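Local coordinates for protein pantothenate kinase (Coxiella burnetii, PDB 3TQC) that catalyses the ATP-dependent phosphorylation of pantothenate to 4'-phosphopantothenate, the first step in the biosynthesis of coenzyme A, at residues B[133-138]-B[154-159]; B[22-27]-B[56-61]. One frame throughout, in Å; residues are numbered along the deposited sequence.

Contact 1: B[133-138]-B[154-159]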
loop_
_atom_site.group_PDB
_atom_site.type_symbol
_atom_site.label_atom_id
_atom_site.label_comp_id
_atom_site.label_asym_id
_atom_site.label_seq_id
_atom_site.Cartn_x
_atom_site.Cartn_y
_atom_site.Cartn_z
ATOM N N PHE B 133 5.743 -17.633 10.386
ATOM C CA PHE B 133 6.976 -16.878 10.259
ATOM C C PHE B 133 7.449 -16.303 11.594
ATOM O O PHE B 133 8.368 -15.500 11.629
ATOM C CB PHE B 133 6.801 -15.794 9.201
ATOM C CG PHE B 133 6.459 -16.350 7.846
ATOM C CD1 PHE B 133 7.463 -16.638 6.921
ATOM C CD2 PHE B 133 5.133 -16.631 7.509
ATOM C CE1 PHE B 133 7.151 -17.158 5.667
ATOM C CE2 PHE B 133 4.815 -17.168 6.256
ATOM C CZ PHE B 133 5.840 -17.429 5.337
ATOM N N LEU B 134 6.837 -16.739 12.695
ATOM C CA LEU B 134 7.371 -16.459 14.015
ATOM C C LEU B 134 8.705 -17.160 14.148
ATOM O O LEU B 134 8.896 -18.234 13.580
ATOM C CB LEU B 134 6.432 -16.971 15.108
ATOM C CG LEU B 134 5.151 -16.164 15.305
ATOM C CD1 LEU B 134 4.161 -16.933 16.192
ATOM C CD2 LEU B 134 5.482 -14.787 15.898
ATOM N N TYR B 135 9.626 -16.551 14.895
ATOM C CA TYR B 135 10.848 -17.233 15.299
ATOM C C TYR B 135 10.468 -18.356 16.262
ATOM O O TYR B 135 9.493 -18.243 17.003
ATOM C CB TYR B 135 11.835 -16.272 15.987
ATOM C CG TYR B 135 12.465 -15.210 15.087
ATOM C CD1 TYR B 135 13.239 -15.562 13.983
ATOM C CD2 TYR B 135 12.316 -13.851 15.371
ATOM C CE1 TYR B 135 13.822 -14.592 13.168
ATOM C CE2 TYR B 135 12.897 -12.874 14.564
ATOM C CZ TYR B 135 13.651 -13.248 13.469
ATOM O OH TYR B 135 14.234 -12.272 12.685
ATOM N N SER B 136 11.234 -19.438 16.251
ATOM C CA SER B 136 11.011 -20.531 17.181
ATOM C C SER B 136 11.157 -20.048 18.616
ATOM O O SER B 136 11.773 -19.008 18.875
ATOM C CB SER B 136 12.038 -21.626 16.947
ATOM O OG SER B 136 13.329 -21.102 17.158
ATOM N N ASN B 137 10.605 -20.815 19.548
ATOM C CA ASN B 137 10.726 -20.485 20.971
ATOM C C ASN B 137 12.189 -20.367 21.393
ATOM O O ASN B 137 12.554 -19.443 22.113
ATOM C CB ASN B 137 9.999 -21.511 21.847
ATOM C CG ASN B 137 8.482 -21.371 21.788
ATOM O OD1 ASN B 137 7.950 -20.390 21.277
ATOM N ND2 ASN B 137 7.780 -22.362 22.324
ATOM N N ALA B 138 13.027 -21.280 20.916
ATOM C CA ALA B 138 14.446 -21.259 21.258
ATOM C C ALA B 138 15.112 -19.938 20.838
ATOM O O ALA B 138 15.879 -19.364 21.607
ATOM C CB ALA B 138 15.157 -22.446 20.626
ATOM N N SER B 154 9.263 -10.531 16.878
ATOM C CA SER B 154 9.140 -11.966 17.054
ATOM C C SER B 154 9.032 -12.715 15.723
ATOM O O SER B 154 9.155 -13.934 15.714
ATOM C CB SER B 154 7.922 -12.294 17.925
ATOM O OG SER B 154 6.711 -11.956 17.282
ATOM N N TYR B 155 8.821 -11.986 14.623
ATOM C CA TYR B 155 8.690 -12.588 13.289
ATOM C C TYR B 155 9.969 -12.531 12.475
ATOM O O TYR B 155 10.705 -11.551 12.525
ATOM C CB TYR B 155 7.616 -11.871 12.451
ATOM C CG TYR B 155 6.233 -11.990 13.010
ATOM C CD1 TYR B 155 5.390 -13.039 12.642
ATOM C CD2 TYR B 155 5.775 -11.075 13.927
ATOM C CE1 TYR B 155 4.116 -13.144 13.166
ATOM C CE2 TYR B 155 4.521 -11.169 14.453
ATOM C CZ TYR B 155 3.693 -12.192 14.077
ATOM O OH TYR B 155 2.450 -12.238 14.636
ATOM N N ASP B 156 10.175 -13.582 11.689
ATOM C CA ASP B 156 11.201 -13.614 10.678
ATOM C C ASP B 156 10.687 -12.849 9.445
ATOM O O ASP B 156 10.141 -13.434 8.510
ATOM C CB ASP B 156 11.517 -15.074 10.339
ATOM C CG ASP B 156 12.701 -15.220 9.415
ATOM O OD1 ASP B 156 13.063 -14.227 8.759
ATOM O OD2 ASP B 156 13.266 -16.335 9.345
ATOM N N MET B 157 10.869 -11.536 9.438
ATOM C CA MET B 157 10.311 -10.717 8.362
ATOM C C MET B 157 10.974 -10.982 7.018
ATOM O O MET B 157 10.295 -11.040 6.015
ATOM C CB MET B 157 10.377 -9.225 8.709
ATOM C CG MET B 157 9.463 -8.322 7.858
ATOM S SD MET B 157 7.702 -8.733 7.923
ATOM C CE MET B 157 7.620 -9.333 9.613
ATOM N N PRO B 158 12.298 -11.142 6.986
ATOM C CA PRO B 158 12.869 -11.423 5.672
ATOM C C PRO B 158 12.280 -12.696 5.053
ATOM O O PRO B 158 12.097 -12.768 3.844
ATOM C CB PRO B 158 14.374 -11.589 5.956
ATOM C CG PRO B 158 14.609 -10.896 7.264
ATOM C CD PRO B 158 13.330 -10.954 8.029
ATOM N N SER B 159 11.975 -13.683 5.887
ATOM C CA SER B 159 11.389 -14.924 5.403
ATOM C C SER B 159 9.950 -14.720 4.887
ATOM O O SER B 159 9.559 -15.272 3.848
ATOM C CB SER B 159 11.430 -15.990 6.492
ATOM O OG SER B 159 10.803 -17.154 6.034
#
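Leu134 and Tyr155 face each other as a single antiparallel bridge, a non-hydrogen-bonded pair with the two CA atoms 4.2 Å apart. Backbone bonds close it at both ends: Asp156 N donates to Phe133 O at 2.6 Å, and Tyr135 N to Ser154 O at 2.8 Å. The carbonyl of Phe133 also takes a CA-H...O contact from Tyr155.

Aromatic packing accompanies the bridge. Leu134 lays its CD2 methyl over one face of the Tyr155 ring, 3.6 Å from the centroid, a CH-pi contact; the same methyl reaches Ser154 OG, which is itself bonded to Phe151 O and Gly150 N. In Tyr135, chi1 of -69° puts CG beside its own N and carries the ring back over the other backbone; chi2 of -60° turns one face onto the Tyr155-Asp156 peptide, with Asp156 N over the ring centre. Asp156 CB lies 3.7 Å from Tyr135 CE1. Farther along, Ser159 OG meets the Phe133 ring at its edge, in the ring plane, 3.5 Å from CD1.

Each segment also caps the helix it leads into. Asp156, the centre of an inverse gamma turn, accepts from Ser159 N at OD1 (3.1 Å), from above the carboxylate plane; Ser136 OG makes a weak bond to Lys139 N.

In this P-loop kinase of the phosphoribulokinase/uridine kinase family, the bridge ties together the loops entering helices 137-142 and 157-168, beside strand 174-180. Phe133 packs on Leu160 and Val163 of helix 157-168 and on Ile176 and Pro177 of the strand, where Leu134 reaches Tyr179.

Contact 2: B[22-27]-B[56-61]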
loop_
_atom_site.group_PDB
_atom_site.type_symbol
_atom_site.label_atom_id
_atom_site.label_comp_id
_atom_site.label_asym_id
_atom_site.label_seq_id
_atom_site.Cartn_x
_atom_site.Cartn_y
_atom_site.Cartn_z
ATOM N N GLN B 22 -28.266 -4.280 8.033
ATOM C CA GLN B 22 -29.353 -4.146 7.048
ATOM C C GLN B 22 -28.771 -3.758 5.693
ATOM O O GLN B 22 -29.110 -4.342 4.657
ATOM C CB GLN B 22 -30.396 -3.104 7.497
ATOM C CG GLN B 22 -31.731 -3.137 6.737
ATOM C CD GLN B 22 -31.708 -2.428 5.365
ATOM O OE1 GLN B 22 -31.045 -1.391 5.177
ATOM N NE2 GLN B 22 -32.449 -2.983 4.406
ATOM N N GLN B 23 -27.887 -2.774 5.704
ATOM C CA GLN B 23 -27.347 -2.250 4.458
ATOM C C GLN B 23 -26.527 -3.319 3.752
ATOM O O GLN B 23 -26.641 -3.491 2.550
ATOM C CB GLN B 23 -26.521 -0.995 4.724
ATOM C CG GLN B 23 -27.356 0.266 4.783
ATOM C CD GLN B 23 -26.721 1.360 5.616
ATOM O OE1 GLN B 23 -25.687 1.155 6.255
ATOM N NE2 GLN B 23 -27.353 2.532 5.630
ATOM N N TRP B 24 -25.728 -4.057 4.513
ATOM C CA TRP B 24 -24.944 -5.149 3.946
ATOM C C TRP B 24 -25.831 -6.218 3.296
ATOM O O TRP B 24 -25.452 -6.791 2.269
ATOM C CB TRP B 24 -24.048 -5.784 5.013
ATOM C CG TRP B 24 -23.087 -6.752 4.437
ATOM C CD1 TRP B 24 -23.155 -8.110 4.501
ATOM C CD2 TRP B 24 -21.925 -6.441 3.659
ATOM N NE1 TRP B 24 -22.091 -8.661 3.833
ATOM C CE2 TRP B 24 -21.334 -7.657 3.291
ATOM C CE3 TRP B 24 -21.344 -5.250 3.222
ATOM C CZ2 TRP B 24 -20.185 -7.720 2.523
ATOM C CZ3 TRP B 24 -20.197 -5.311 2.471
ATOM C CH2 TRP B 24 -19.625 -6.536 2.127
ATOM N N GLY B 25 -26.989 -6.482 3.905
ATOM C CA GLY B 25 -27.985 -7.419 3.363
ATOM C C GLY B 25 -28.801 -6.905 2.187
ATOM O O GLY B 25 -29.498 -7.681 1.535
ATOM N N ASN B 26 -28.707 -5.602 1.913
ATOM C CA ASN B 26 -29.334 -4.978 0.744
ATOM C C ASN B 26 -28.537 -5.155 -0.578
ATOM O O ASN B 26 -28.895 -4.562 -1.604
ATOM C CB ASN B 26 -29.544 -3.485 1.046
ATOM C CG ASN B 26 -30.460 -2.803 0.062
ATOM O OD1 ASN B 26 -31.685 -2.918 0.144
ATOM N ND2 ASN B 26 -29.870 -2.055 -0.864
ATOM N N PHE B 27 -27.466 -5.959 -0.548
ATOM C CA PHE B 27 -26.677 -6.282 -1.753
ATOM C C PHE B 27 -27.518 -6.787 -2.936
ATOM O O PHE B 27 -28.505 -7.507 -2.759
ATOM C CB PHE B 27 -25.569 -7.299 -1.426
ATOM C CG PHE B 27 -26.080 -8.676 -1.019
ATOM C CD1 PHE B 27 -26.092 -9.730 -1.936
ATOM C CD2 PHE B 27 -26.524 -8.925 0.283
ATOM C CE1 PHE B 27 -26.545 -10.999 -1.564
ATOM C CE2 PHE B 27 -26.980 -10.190 0.662
ATOM C CZ PHE B 27 -26.993 -11.228 -0.266
ATOM N N THR B 56 -24.262 -17.051 5.618
ATOM C CA THR B 56 -25.117 -16.724 4.504
ATOM C C THR B 56 -25.234 -15.207 4.320
ATOM O O THR B 56 -25.159 -14.717 3.203
ATOM C CB THR B 56 -26.526 -17.327 4.644
ATOM O OG1 THR B 56 -26.431 -18.747 4.797
ATOM C CG2 THR B 56 -27.352 -17.019 3.406
ATOM N N GLU B 57 -25.406 -14.480 5.421
ATOM C CA GLU B 57 -25.759 -13.071 5.364
ATOM C C GLU B 57 -24.528 -12.187 5.205
ATOM O O GLU B 57 -24.603 -11.181 4.525
ATOM C CB GLU B 57 -26.567 -12.648 6.602
ATOM C CG GLU B 57 -28.020 -13.143 6.630
ATOM C CD GLU B 57 -28.761 -12.745 7.921
ATOM O OE1 GLU B 57 -28.184 -11.980 8.734
ATOM O OE2 GLU B 57 -29.908 -13.192 8.129
ATOM N N ILE B 58 -23.401 -12.568 5.792
ATOM C CA ILE B 58 -22.202 -11.733 5.745
ATOM C C ILE B 58 -21.121 -12.294 4.828
ATOM O O ILE B 58 -20.728 -11.647 3.865
ATOM C CB ILE B 58 -21.603 -11.529 7.144
ATOM C CG1 ILE B 58 -22.639 -10.928 8.103
ATOM C CG2 ILE B 58 -20.402 -10.609 7.072
ATOM C CD1 ILE B 58 -22.982 -9.490 7.785
ATOM N N TYR B 59 -20.650 -13.505 5.110
ATOM C CA TYR B 59 -19.454 -14.029 4.430
ATOM C C TYR B 59 -19.657 -14.428 2.981
ATOM O O TYR B 59 -18.762 -14.243 2.154
ATOM C CB TYR B 59 -18.826 -15.155 5.260
ATOM C CG TYR B 59 -18.374 -14.578 6.574
ATOM C CD1 TYR B 59 -17.244 -13.792 6.632
ATOM C CD2 TYR B 59 -19.128 -14.739 7.735
ATOM C CE1 TYR B 59 -16.838 -13.213 7.810
ATOM C CE2 TYR B 59 -18.725 -14.166 8.919
ATOM C CZ TYR B 59 -17.574 -13.400 8.945
ATOM O OH TYR B 59 -17.154 -12.817 10.110
ATOM N N LEU B 60 -20.836 -14.941 2.658
ATOM C CA LEU B 60 -21.148 -15.246 1.278
ATOM C C LEU B 60 -21.134 -13.975 0.417
ATOM O O LEU B 60 -20.400 -13.913 -0.555
ATOM C CB LEU B 60 -22.462 -16.004 1.160
ATOM C CG LEU B 60 -22.877 -16.362 -0.272
ATOM C CD1 LEU B 60 -21.713 -16.995 -1.027
ATOM C CD2 LEU B 60 -24.084 -17.291 -0.256
ATOM N N PRO B 61 -21.920 -12.949 0.782
ATOM C CA PRO B 61 -21.824 -11.729 -0.038
ATOM C C PRO B 61 -20.449 -11.047 0.034
ATOM O O PRO B 61 -20.019 -10.429 -0.945
ATOM C CB PRO B 61 -22.923 -10.813 0.522
ATOM C CG PRO B 61 -23.390 -11.450 1.791
ATOM C CD PRO B 61 -23.047 -12.906 1.725
#
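Trp24 reaches Ile58 and Pro61 of helix 52-84 because its chi1 of -171° swings the indole away from its own N and out from the short helix 21-25. Ile58 has CG1 beside its own N, and its second torsion swings CD1 out to Trp24 CD1, 3.6 Å away; the two side chains cross at about a right angle.

The polar link is one bond. Trp24 NE1 donates to Ile58 O at 3.3 Å, a rather long bond but a fairly straight one, 159° at the hydrogen. The acceptor sits near the indole plane, and the N-H arrives in the carbonyl plane on a lone pair, well to the side of the C=O direction (111°). Glu57 O lies at the same edge of the indole, 3.4 Å from Trp24 CD1. In a regular alpha-helix that carbonyl would accept from residue 61, but Pro61 has no N-H to give; the helix is kinked here, after a wider pi-type turn at 56-59.

Pro61 packs against both rings: its CG lies 3.7 Å from Trp24 NE1, and its CB stands over the centre of the Phe27 ring, 3.9 Å from the centroid and almost on the normal, a CH-pi contact.

Phe19 adds an edge-to-face partner to Trp24. In the dimer, Leu84 of the second subunit packs on Trp24 and Phe83 of the second subunit on Pro61. What results is a proline kink in a long helix, with the Ile58 carbonyl taking the indole N-H next to the second subunit.

The two contacts share no helix or strand and lie on opposite sides of the chain's centre, their centres 37 Å apart and nearest atoms about 20 Å apart. Contact 1 is partly buried, within the kinase family region, and pairs two loops just before the helices they feed; backbone amides and carbonyls do most of its polar work, and the second subunit does not touch it. Contact 2 is the more buried: there a tryptophan side chain reaches a helix carbonyl, and part of the cover comes from the other chain. CH-pi packing occurs in both, with a leucine methyl on tyrosine in contact 1 and a proline on phenylalanine in contact 2.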